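PDB 4WK5: geranyltranstransferase from Thermotoga neapolitana, which probably joins isoprenoid diphosphates into longer prenyl chains by a magnesium-dependent prenyltransferase reaction. Local coordinates for residues A[84-95]-A[126-137]; A[43-51]-A[110-121]. All blocks are in the same frame, centred on the assembly; numbering follows the deposited sequence. Where two conformers were deposited one is given.

Contact 1 (A[84-95]-A[126-137]); sequences AVELFHTASLVH and GDGLFFLAFSQI
Gly-126 lies against His-95 and Val-94, and it illustrates how one small residue can let two helices close up: a CB at this position would fall 2.4 Å from His-95 CD2, a clash. Its carbonyl O meets Ala-91 CB. Asp-127 points OD1 at the edge of the His-95 imidazole, in the ring plane and 3.1 Å from CE1, with carboxylate and ring nearly perpendicular. The stronger polar ties of this pair run elsewhere: His-95 ND1 is hydrogen-bonded to Asp-127 OD2 of the second subunit, a bond repeated reciprocally across the dimer, and His-95 NE2 to Leu-123 O. Leu-129 is a knob among Leu-87, Thr-90, Ala-91 and Val-94; its CB packs 3.5 Å from Ala-91 CB while its side chain crosses that of Leu-87 at about a right angle, the two CD2 methyls touching. Phe-130 receives the Ala-91 methyl over the centre of one face, a CH-pi contact 3.5 Å from CB to the ring centroid. Its CE2 edge is turned toward the face of His-95, offset, and its CE1 sits over the middle of the Phe-88 ring, the planes meeting at 57°. Phe-88 reaches this place with CG anti to the backbone N (chi1 -169°), completing an aromatic cluster. Ala-133 CB nestles 3.4 Å from Ala-84 O and helps Leu-129, Leu-132 and Gln-136 form the hole that takes Leu-87. Beyond it, Ile-137 CG1 touches Ala-84 CB at 3.6 Å. Segments 84-95 and 126-137 run nearly antiparallel, at 163°, their axes approaching to 7.9 Å, inside the mainly helical prenyl synthase fold. Helix 43-53 packs on Leu-129, helix 23-36 on Leu-87, helix 143-166 on Phe-88 and helix 175-201 on Ile-137, while Phe-131 of the second subunit meets Phe-130 edge-to-face.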
loop_
_atom_site.group_PDB
_atom_site.type_symbol
_atom_site.label_atom_id
_atom_site.label_comp_id
_atom_site.label_asym_id
_atom_site.label_seq_id
_atom_site.Cartn_x
_atom_site.Cartn_y
_atom_site.Cartn_z
ATOM N N ALA A 84 5.509 -11.516 -4.041
ATOM C CA ALA A 84 5.271 -10.123 -3.637
ATOM C C ALA A 84 5.238 -9.191 -4.842
ATOM O O ALA A 84 4.342 -8.350 -4.966
ATOM C CB ALA A 84 6.328 -9.656 -2.647
ATOM N N VAL A 85 6.206 -9.349 -5.747
ATOM C CA VAL A 85 6.266 -8.486 -6.910
ATOM C C VAL A 85 5.013 -8.694 -7.760
ATOM O O VAL A 85 4.424 -7.740 -8.278
ATOM C CB VAL A 85 7.547 -8.754 -7.731
ATOM C CG1 VAL A 85 7.463 -8.107 -9.094
ATOM C CG2 VAL A 85 8.779 -8.240 -6.955
ATOM N N GLU A 86 4.575 -9.939 -7.882
ATOM C CA GLU A 86 3.406 -10.191 -8.724
ATOM C C GLU A 86 2.120 -9.702 -8.054
ATOM O O GLU A 86 1.220 -9.203 -8.744
ATOM C CB GLU A 86 3.288 -11.682 -9.077
ATOM C CG GLU A 86 2.168 -12.017 -10.090
ATOM C CD GLU A 86 2.351 -11.394 -11.481
ATOM O OE1 GLU A 86 3.427 -10.843 -11.792
ATOM O OE2 GLU A 86 1.388 -11.445 -12.272
ATOM N N LEU A 87 2.013 -9.837 -6.732
ATOM C CA LEU A 87 0.863 -9.277 -6.017
ATOM C C LEU A 87 0.790 -7.761 -6.209
ATOM O O LEU A 87 -0.285 -7.195 -6.433
ATOM C CB LEU A 87 0.933 -9.620 -4.529
ATOM C CG LEU A 87 0.666 -11.099 -4.200
ATOM C CD1 LEU A 87 1.090 -11.393 -2.766
ATOM C CD2 LEU A 87 -0.808 -11.438 -4.394
ATOM N N PHE A 88 1.941 -7.103 -6.130
ATOM C CA PHE A 88 1.993 -5.659 -6.309
ATOM C C PHE A 88 1.564 -5.276 -7.719
ATOM O O PHE A 88 0.780 -4.329 -7.906
ATOM C CB PHE A 88 3.401 -5.117 -5.999
ATOM C CG PHE A 88 3.448 -3.620 -5.919
ATOM C CD1 PHE A 88 3.551 -2.854 -7.066
ATOM C CD2 PHE A 88 3.331 -2.982 -4.688
ATOM C CE1 PHE A 88 3.552 -1.458 -6.993
ATOM C CE2 PHE A 88 3.332 -1.583 -4.613
ATOM C CZ PHE A 88 3.440 -0.836 -5.759
ATOM N N HIS A 89 2.082 -6.012 -8.707
ATOM C CA HIS A 89 1.737 -5.763 -10.101
ATOM C C HIS A 89 0.228 -5.950 -10.319
ATOM O O HIS A 89 -0.420 -5.122 -10.974
ATOM C CB HIS A 89 2.548 -6.684 -11.018
ATOM C CG HIS A 89 2.126 -6.629 -12.458
ATOM N ND1 HIS A 89 2.207 -5.483 -13.213
ATOM C CD2 HIS A 89 1.591 -7.575 -13.264
ATOM C CE1 HIS A 89 1.751 -5.724 -14.428
ATOM N NE2 HIS A 89 1.366 -6.987 -14.484
ATOM N N THR A 90 -0.329 -7.023 -9.750
ATOM C CA THR A 90 -1.765 -7.291 -9.882
ATOM C C THR A 90 -2.594 -6.145 -9.311
ATOM O O THR A 90 -3.536 -5.666 -9.948
ATOM C CB THR A 90 -2.137 -8.618 -9.185
ATOM O OG1 THR A 90 -1.388 -9.688 -9.801
ATOM C CG2 THR A 90 -3.637 -8.894 -9.314
ATOM N N ALA A 91 -2.218 -5.699 -8.114
ATOM C CA ALA A 91 -2.888 -4.589 -7.446
ATOM C C ALA A 91 -2.868 -3.321 -8.293
ATOM O O ALA A 91 -3.874 -2.612 -8.404
ATOM C CB ALA A 91 -2.224 -4.324 -6.085
ATOM N N SER A 92 -1.720 -3.042 -8.908
ATOM C CA SER A 92 -1.587 -1.852 -9.739
ATOM C C SER A 92 -2.553 -1.902 -10.930
ATOM O O SER A 92 -3.139 -0.881 -11.294
ATOM C CB SER A 92 -0.135 -1.668 -10.219
ATOM O OG SER A 92 0.283 -2.665 -11.138
ATOM N N LEU A 93 -2.738 -3.088 -11.505
ATOM C CA LEU A 93 -3.674 -3.268 -12.617
ATOM C C LEU A 93 -5.124 -3.111 -12.171
ATOM O O LEU A 93 -5.935 -2.531 -12.888
ATOM C CB LEU A 93 -3.487 -4.646 -13.257
ATOM C CG LEU A 93 -2.123 -4.905 -13.900
ATOM C CD1 LEU A 93 -2.102 -6.320 -14.470
ATOM C CD2 LEU A 93 -1.859 -3.861 -14.971
ATOM N N VAL A 94 -5.453 -3.620 -10.983
ATOM C CA VAL A 94 -6.796 -3.446 -10.429
ATOM C C VAL A 94 -7.169 -1.962 -10.317
ATOM O O VAL A 94 -8.240 -1.545 -10.753
ATOM C CB VAL A 94 -6.921 -4.122 -9.056
ATOM C CG1 VAL A 94 -8.254 -3.766 -8.412
ATOM C CG2 VAL A 94 -6.792 -5.652 -9.210
ATOM N N HIS A 95 -6.275 -1.155 -9.761
ATOM C CA HIS A 95 -6.550 0.275 -9.651
ATOM C C HIS A 95 -6.517 0.980 -11.009
ATOM O O HIS A 95 -7.368 1.836 -11.290
ATOM C CB HIS A 95 -5.565 0.929 -8.669
ATOM C CG HIS A 95 -5.942 0.713 -7.236
ATOM N ND1 HIS A 95 -5.278 1.310 -6.178
ATOM C CD2 HIS A 95 -6.917 -0.053 -6.685
ATOM C CE1 HIS A 95 -5.839 0.929 -5.043
ATOM N NE2 HIS A 95 -6.842 0.111 -5.324
ATOM N N GLY A 126 -7.657 -4.027 -4.468
ATOM C CA GLY A 126 -6.365 -3.484 -4.867
ATOM C C GLY A 126 -5.533 -3.108 -3.651
ATOM O O GLY A 126 -4.347 -3.442 -3.582
ATOM N N ASP A 127 -6.140 -2.403 -2.695
ATOM C CA ASP A 127 -5.422 -2.079 -1.465
ATOM C C ASP A 127 -4.950 -3.344 -0.742
ATOM O O ASP A 127 -3.813 -3.408 -0.262
ATOM C CB ASP A 127 -6.300 -1.235 -0.529
ATOM C CG ASP A 127 -6.532 0.176 -1.049
ATOM O OD1 ASP A 127 -5.851 0.616 -1.999
ATOM O OD2 ASP A 127 -7.374 0.881 -0.446
ATOM N N GLY A 128 -5.828 -4.342 -0.648
ATOM C CA GLY A 128 -5.487 -5.576 0.042
ATOM C C GLY A 128 -4.315 -6.281 -0.617
ATOM O O GLY A 128 -3.421 -6.790 0.074
ATOM N N LEU A 129 -4.320 -6.298 -1.950
ATOM C CA LEU A 129 -3.226 -6.933 -2.706
ATOM C C LEU A 129 -1.895 -6.203 -2.476
ATOM O O LEU A 129 -0.850 -6.851 -2.311
ATOM C CB LEU A 129 -3.552 -6.984 -4.203
ATOM C CG LEU A 129 -4.593 -8.054 -4.571
ATOM C CD1 LEU A 129 -5.183 -7.774 -5.937
ATOM C CD2 LEU A 129 -3.985 -9.450 -4.525
ATOM N N PHE A 130 -1.939 -4.871 -2.425
ATOM C CA PHE A 130 -0.730 -4.100 -2.093
ATOM C C PHE A 130 -0.203 -4.512 -0.724
ATOM O O PHE A 130 0.995 -4.749 -0.533
ATOM C CB PHE A 130 -0.996 -2.577 -2.087
ATOM C CG PHE A 130 -1.082 -1.946 -3.465
ATOM C CD1 PHE A 130 -0.088 -2.147 -4.416
ATOM C CD2 PHE A 130 -2.144 -1.091 -3.779
ATOM C CE1 PHE A 130 -0.169 -1.539 -5.688
ATOM C CE2 PHE A 130 -2.224 -0.484 -5.035
ATOM C CZ PHE A 130 -1.234 -0.713 -5.989
ATOM N N PHE A 131 -1.100 -4.599 0.246
ATOM C CA PHE A 131 -0.659 -4.856 1.619
ATOM C C PHE A 131 -0.160 -6.294 1.760
ATOM O O PHE A 131 0.777 -6.554 2.510
ATOM C CB PHE A 131 -1.790 -4.551 2.621
ATOM C CG PHE A 131 -2.278 -3.114 2.565
ATOM C CD1 PHE A 131 -1.471 -2.107 2.061
ATOM C CD2 PHE A 131 -3.554 -2.793 3.002
ATOM C CE1 PHE A 131 -1.921 -0.795 1.990
ATOM C CE2 PHE A 131 -4.017 -1.482 2.936
ATOM C CZ PHE A 131 -3.206 -0.485 2.424
ATOM N N LEU A 132 -0.769 -7.220 1.027
ATOM C CA LEU A 132 -0.277 -8.604 1.001
ATOM C C LEU A 132 1.144 -8.653 0.430
ATOM O O LEU A 132 1.992 -9.412 0.915
ATOM C CB LEU A 132 -1.205 -9.486 0.171
ATOM C CG LEU A 132 -2.469 -9.995 0.862
ATOM C CD1 LEU A 132 -3.267 -10.823 -0.136
ATOM C CD2 LEU A 132 -2.121 -10.837 2.080
ATOM N N ALA A 133 1.396 -7.842 -0.595
ATOM C CA ALA A 133 2.733 -7.756 -1.197
ATOM C C ALA A 133 3.759 -7.297 -0.162
ATOM O O ALA A 133 4.802 -7.922 0.004
ATOM C CB ALA A 133 2.733 -6.807 -2.408
ATOM N N PHE A 134 3.465 -6.197 0.529
ATOM C CA PHE A 134 4.369 -5.712 1.574
ATOM C C PHE A 134 4.563 -6.773 2.669
ATOM O O PHE A 134 5.690 -6.985 3.148
ATOM C CB PHE A 134 3.850 -4.408 2.185
ATOM C CG PHE A 134 4.133 -3.185 1.352
ATOM C CD1 PHE A 134 5.374 -2.575 1.391
ATOM C CD2 PHE A 134 3.142 -2.635 0.540
ATOM C CE1 PHE A 134 5.631 -1.439 0.645
ATOM C CE2 PHE A 134 3.397 -1.502 -0.218
ATOM C CZ PHE A 134 4.644 -0.904 -0.169
ATOM N N SER A 135 3.481 -7.454 3.041
ATOM C CA SER A 135 3.571 -8.513 4.056
ATOM C C SER A 135 4.540 -9.610 3.643
ATOM O O SER A 135 5.298 -10.113 4.476
ATOM C CB SER A 135 2.199 -9.137 4.334
ATOM O OG SER A 135 1.329 -8.197 4.931
ATOM N N GLN A 136 4.508 -9.987 2.369
ATOM C CA GLN A 136 5.405 -11.047 1.884
ATOM C C GLN A 136 6.864 -10.590 1.848
ATOM O O GLN A 136 7.772 -11.353 2.197
ATOM C CB GLN A 136 4.978 -11.533 0.494
ATOM C CG GLN A 136 3.687 -12.365 0.500
ATOM C CD GLN A 136 3.751 -13.550 1.475
ATOM O OE1 GLN A 136 2.960 -13.635 2.410
ATOM N NE2 GLN A 136 4.716 -14.433 1.278
ATOM N N ILE A 137 7.103 -9.354 1.422
ATOM C CA ILE A 137 8.465 -8.836 1.489
ATOM C C ILE A 137 8.963 -8.791 2.943
ATOM O O ILE A 137 10.132 -9.078 3.218
ATOM C CB ILE A 137 8.572 -7.432 0.877
ATOM C CG1 ILE A 137 8.305 -7.490 -0.626
ATOM C CG2 ILE A 137 9.965 -6.852 1.093
ATOM C CD1 ILE A 137 9.413 -8.219 -1.421
#

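Contact 2 (A[43-51]-A[110-121]); sequences LTESAMQYS and KPSCHRAYGEGI
Ala-47 sets its methyl over the centre of one face of the Tyr-117 ring, CB 3.7 Å from the centroid in a CH-pi contact, while Leu-43 CD2 and Cys-113 O lie at that ring's edge, in its plane. The Tyr-50 ring carries Ala-116 CB over one face, and at its edge the carbonyl O of Pro-111 accepts a hydrogen bond of 2.7 Å from Tyr-50 OH, the donor tilted 17° from the carbonyl plane. Tyr-50 extends this far because its CG stands anti to the backbone N (chi1 175°). What is held here is the connection into helix 119-138: strand 110-111, then the short helix 113-117 with Ser-112 at its N-cap, then Gly-118, which leaves helical angles with positive phi and stands at the N-cap position of the helix that follows. Tyr-117 is a knob among Leu-43, Ser-46, Ala-47 and Tyr-50, its OH tight against Ser-46 CB at 3.1 Å. With a serine in its place, Ala-47 would probably lose its aromatic cover and a gap would open between helix 43-53 and helix 113-117. Ile-121 CD1 touches Thr-44 OG1 at 3.5 Å, that hydroxyl being hydrogen-bonded to Glu-165 of the second subunit.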
loop_
_atom_site.group_PDB
_atom_site.type_symbol
_atom_site.label_atom_id
_atom_site.label_comp_id
_atom_site.label_asym_id
_atom_site.label_seq_id
_atom_site.Cartn_x
_atom_site.Cartn_y
_atom_site.Cartn_z
ATOM N N LEU A 43 -16.318 -10.794 0.287
ATOM C CA LEU A 43 -16.333 -10.590 -1.156
ATOM C C LEU A 43 -15.030 -9.981 -1.624
ATOM O O LEU A 43 -14.535 -10.282 -2.713
ATOM C CB LEU A 43 -17.494 -9.682 -1.571
ATOM C CG LEU A 43 -18.866 -10.305 -1.784
ATOM C CD1 LEU A 43 -19.900 -9.196 -1.984
ATOM C CD2 LEU A 43 -18.835 -11.254 -2.980
ATOM N N THR A 44 -14.466 -9.108 -0.796
ATOM C CA THR A 44 -13.253 -8.411 -1.175
ATOM C C THR A 44 -12.108 -9.405 -1.316
ATOM O O THR A 44 -11.242 -9.246 -2.182
ATOM C CB THR A 44 -12.906 -7.309 -0.147
ATOM O OG1 THR A 44 -13.975 -6.356 -0.101
ATOM C CG2 THR A 44 -11.629 -6.593 -0.534
ATOM N N GLU A 45 -12.111 -10.434 -0.471
ATOM C CA GLU A 45 -11.133 -11.504 -0.604
ATOM C C GLU A 45 -11.349 -12.285 -1.886
ATOM O O GLU A 45 -10.387 -12.624 -2.558
ATOM C CB GLU A 45 -11.182 -12.454 0.590
ATOM C CG GLU A 45 -10.681 -11.835 1.891
ATOM C CD GLU A 45 -10.877 -12.805 3.038
ATOM O OE1 GLU A 45 -12.047 -13.105 3.342
ATOM O OE2 GLU A 45 -9.855 -13.297 3.577
ATOM N N SER A 46 -12.603 -12.590 -2.212
ATOM C CA SER A 46 -12.895 -13.267 -3.478
ATOM C C SER A 46 -12.443 -12.443 -4.684
ATOM O O SER A 46 -12.002 -13.001 -5.699
ATOM C CB SER A 46 -14.396 -13.584 -3.589
ATOM O OG SER A 46 -14.712 -14.709 -2.796
ATOM N N ALA A 47 -12.549 -11.121 -4.563
ATOM C CA ALA A 47 -12.133 -10.221 -5.634
ATOM C C ALA A 47 -10.614 -10.205 -5.784
ATOM O O ALA A 47 -10.095 -10.142 -6.903
ATOM C CB ALA A 47 -12.667 -8.783 -5.373
ATOM N N MET A 48 -9.905 -10.263 -4.657
ATOM C CA MET A 48 -8.448 -10.385 -4.681
ATOM C C MET A 48 -8.046 -11.663 -5.403
ATOM O O MET A 48 -7.140 -11.657 -6.271
ATOM C CB MET A 48 -7.881 -10.368 -3.254
ATOM C CG MET A 48 -7.979 -8.999 -2.622
ATOM S SD MET A 48 -7.228 -8.957 -0.991
ATOM C CE MET A 48 -8.574 -9.300 0.107
ATOM N N GLN A 49 -8.708 -12.764 -5.044
ATOM C CA GLN A 49 -8.401 -14.046 -5.670
ATOM C C GLN A 49 -8.719 -14.008 -7.150
ATOM O O GLN A 49 -7.948 -14.501 -7.981
ATOM C CB GLN A 49 -9.172 -15.188 -5.001
ATOM C CG GLN A 49 -8.873 -16.534 -5.671
ATOM C CD GLN A 49 -9.785 -17.652 -5.146
ATOM O OE1 GLN A 49 -11.004 -17.642 -5.368
ATOM N NE2 GLN A 49 -9.204 -18.580 -4.426
ATOM N N TYR A 50 -9.845 -13.389 -7.479
ATOM C CA TYR A 50 -10.281 -13.286 -8.868
ATOM C C TYR A 50 -9.222 -12.624 -9.730
ATOM O O TYR A 50 -8.865 -13.138 -10.799
ATOM C CB TYR A 50 -11.592 -12.506 -8.958
ATOM C CG TYR A 50 -12.068 -12.243 -10.367
ATOM C CD1 TYR A 50 -12.769 -13.207 -11.079
ATOM C CD2 TYR A 50 -11.847 -11.006 -10.978
ATOM C CE1 TYR A 50 -13.213 -12.965 -12.371
ATOM C CE2 TYR A 50 -12.293 -10.753 -12.284
ATOM C CZ TYR A 50 -12.974 -11.739 -12.966
ATOM O OH TYR A 50 -13.428 -11.505 -14.248
ATOM N N SER A 51 -8.718 -11.478 -9.279
ATOM C CA SER A 51 -7.757 -10.747 -10.088
ATOM C C SER A 51 -6.447 -11.506 -10.258
ATOM O O SER A 51 -5.801 -11.407 -11.301
ATOM C CB SER A 51 -7.517 -9.372 -9.487
ATOM O OG SER A 51 -8.652 -8.561 -9.751
ATOM N N LYS A 110 -11.383 -11.414 -19.627
ATOM C CA LYS A 110 -12.385 -11.580 -18.573
ATOM C C LYS A 110 -12.748 -10.221 -17.984
ATOM O O LYS A 110 -11.967 -9.287 -18.084
ATOM C CB LYS A 110 -11.864 -12.536 -17.485
ATOM C CG LYS A 110 -11.602 -13.961 -18.022
ATOM C CD LYS A 110 -11.249 -14.954 -16.909
ATOM C CE LYS A 110 -11.151 -16.385 -17.463
ATOM N NZ LYS A 110 -9.924 -16.515 -18.298
ATOM N N PRO A 111 -13.941 -10.107 -17.368
ATOM C CA PRO A 111 -14.303 -8.799 -16.803
ATOM C C PRO A 111 -13.240 -8.282 -15.859
ATOM O O PRO A 111 -12.641 -9.051 -15.101
ATOM C CB PRO A 111 -15.597 -9.086 -16.042
ATOM C CG PRO A 111 -16.195 -10.252 -16.765
ATOM C CD PRO A 111 -15.015 -11.101 -17.196
ATOM N N SER A 112 -12.989 -6.981 -15.922
ATOM C CA SER A 112 -12.088 -6.358 -14.974
ATOM C C SER A 112 -12.642 -6.544 -13.560
ATOM O O SER A 112 -13.808 -6.907 -13.396
ATOM C CB SER A 112 -11.935 -4.885 -15.305
ATOM O OG SER A 112 -13.215 -4.273 -15.296
ATOM N N CYS A 113 -11.813 -6.318 -12.547
ATOM C CA CYS A 113 -12.226 -6.576 -11.170
ATOM C C CYS A 113 -13.462 -5.736 -10.808
ATOM O O CYS A 113 -14.399 -6.251 -10.199
ATOM C CB CYS A 113 -11.069 -6.295 -10.205
ATOM S SG CYS A 113 -11.369 -6.825 -8.478
ATOM N N HIS A 114 -13.487 -4.456 -11.192
ATOM C CA HIS A 114 -14.639 -3.629 -10.834
ATOM C C HIS A 114 -15.898 -3.998 -11.614
ATOM O O HIS A 114 -17.012 -3.770 -11.135
ATOM C CB HIS A 114 -14.329 -2.139 -11.025
ATOM C CG HIS A 114 -14.025 -1.762 -12.441
ATOM N ND1 HIS A 114 -12.772 -1.901 -12.994
ATOM C CD2 HIS A 114 -14.807 -1.227 -13.409
ATOM C CE1 HIS A 114 -12.798 -1.488 -14.248
ATOM N NE2 HIS A 114 -14.018 -1.068 -14.523
ATOM N N ARG A 115 -15.740 -4.586 -12.793
ATOM C CA ARG A 115 -16.915 -5.055 -13.519
ATOM C C ARG A 115 -17.463 -6.297 -12.819
ATOM O O ARG A 115 -18.681 -6.481 -12.717
ATOM C CB ARG A 115 -16.580 -5.344 -14.992
ATOM C CG ARG A 115 -16.401 -4.086 -15.835
ATOM C CD ARG A 115 -17.746 -3.396 -16.084
ATOM N NE ARG A 115 -18.518 -4.151 -17.076
ATOM C CZ ARG A 115 -19.781 -3.898 -17.407
ATOM N NH1 ARG A 115 -20.438 -2.906 -16.819
ATOM N NH2 ARG A 115 -20.392 -4.641 -18.324
ATOM N N ALA A 116 -16.564 -7.134 -12.306
ATOM C CA ALA A 116 -16.975 -8.375 -11.656
ATOM C C ALA A 116 -17.582 -8.134 -10.277
ATOM O O ALA A 116 -18.514 -8.832 -9.901
ATOM C CB ALA A 116 -15.787 -9.338 -11.551
ATOM N N TYR A 117 -17.055 -7.146 -9.544
ATOM C CA TYR A 117 -17.378 -6.918 -8.124
ATOM C C TYR A 117 -17.864 -5.507 -7.751
ATOM O O TYR A 117 -18.273 -5.269 -6.609
ATOM C CB TYR A 117 -16.144 -7.221 -7.263
ATOM C CG TYR A 117 -15.930 -8.696 -7.071
ATOM C CD1 TYR A 117 -15.123 -9.433 -7.945
ATOM C CD2 TYR A 117 -16.545 -9.352 -6.020
ATOM C CE1 TYR A 117 -14.957 -10.808 -7.753
ATOM C CE2 TYR A 117 -16.381 -10.684 -5.822
ATOM C CZ TYR A 117 -15.602 -11.413 -6.677
ATOM O OH TYR A 117 -15.479 -12.752 -6.410
ATOM N N GLY A 118 -17.790 -4.566 -8.683
ATOM C CA GLY A 118 -18.130 -3.189 -8.363
ATOM C C GLY A 118 -16.882 -2.397 -8.035
ATOM O O GLY A 118 -15.882 -2.984 -7.619
ATOM N N GLU A 119 -16.938 -1.076 -8.214
ATOM C CA GLU A 119 -15.770 -0.224 -7.983
ATOM C C GLU A 119 -15.280 -0.207 -6.543
ATOM O O GLU A 119 -14.076 -0.163 -6.312
ATOM C CB GLU A 119 -16.053 1.222 -8.402
ATOM C CG GLU A 119 -16.276 1.384 -9.878
ATOM C CD GLU A 119 -16.570 2.815 -10.255
ATOM O OE1 GLU A 119 -15.716 3.682 -9.969
ATOM O OE2 GLU A 119 -17.655 3.061 -10.828
ATOM N N GLY A 120 -16.206 -0.196 -5.581
ATOM C CA GLY A 120 -15.836 -0.122 -4.174
ATOM C C GLY A 120 -15.049 -1.343 -3.733
ATOM O O GLY A 120 -13.960 -1.242 -3.147
ATOM N N ILE A 121 -15.615 -2.511 -3.998
ATOM C CA ILE A 121 -14.938 -3.759 -3.635
ATOM C C ILE A 121 -13.604 -3.878 -4.383
ATOM O O ILE A 121 -12.599 -4.301 -3.806
ATOM C CB ILE A 121 -15.834 -4.985 -3.932
ATOM C CG1 ILE A 121 -17.108 -4.925 -3.077
ATOM C CG2 ILE A 121 -15.075 -6.294 -3.751
ATOM C CD1 ILE A 121 -16.853 -5.009 -1.600
#

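In the fold
Contact 1 is buried in the core of the helical bundle, whereas contact 2 is partly buried and lies nearer the surface, its centre about 20 Å from that of the chain. Both draw on helix 119-138: contact 1 uses its residues from Gly-126 onward, contact 2 its opening turn and the segment leading into it. They meet where helix 43-53 passes: Ser-51 OG lies 3.5 Å from Val-94 CG2, and Met-48 CG 4.0 Å from Leu-129 CG. No hydrogen bond crosses contact 1, which joins two long helices by apolar and aromatic packing; contact 2 adds a tyrosine hydroxyl bonded to a backbone carbonyl. Both also reach the second subunit.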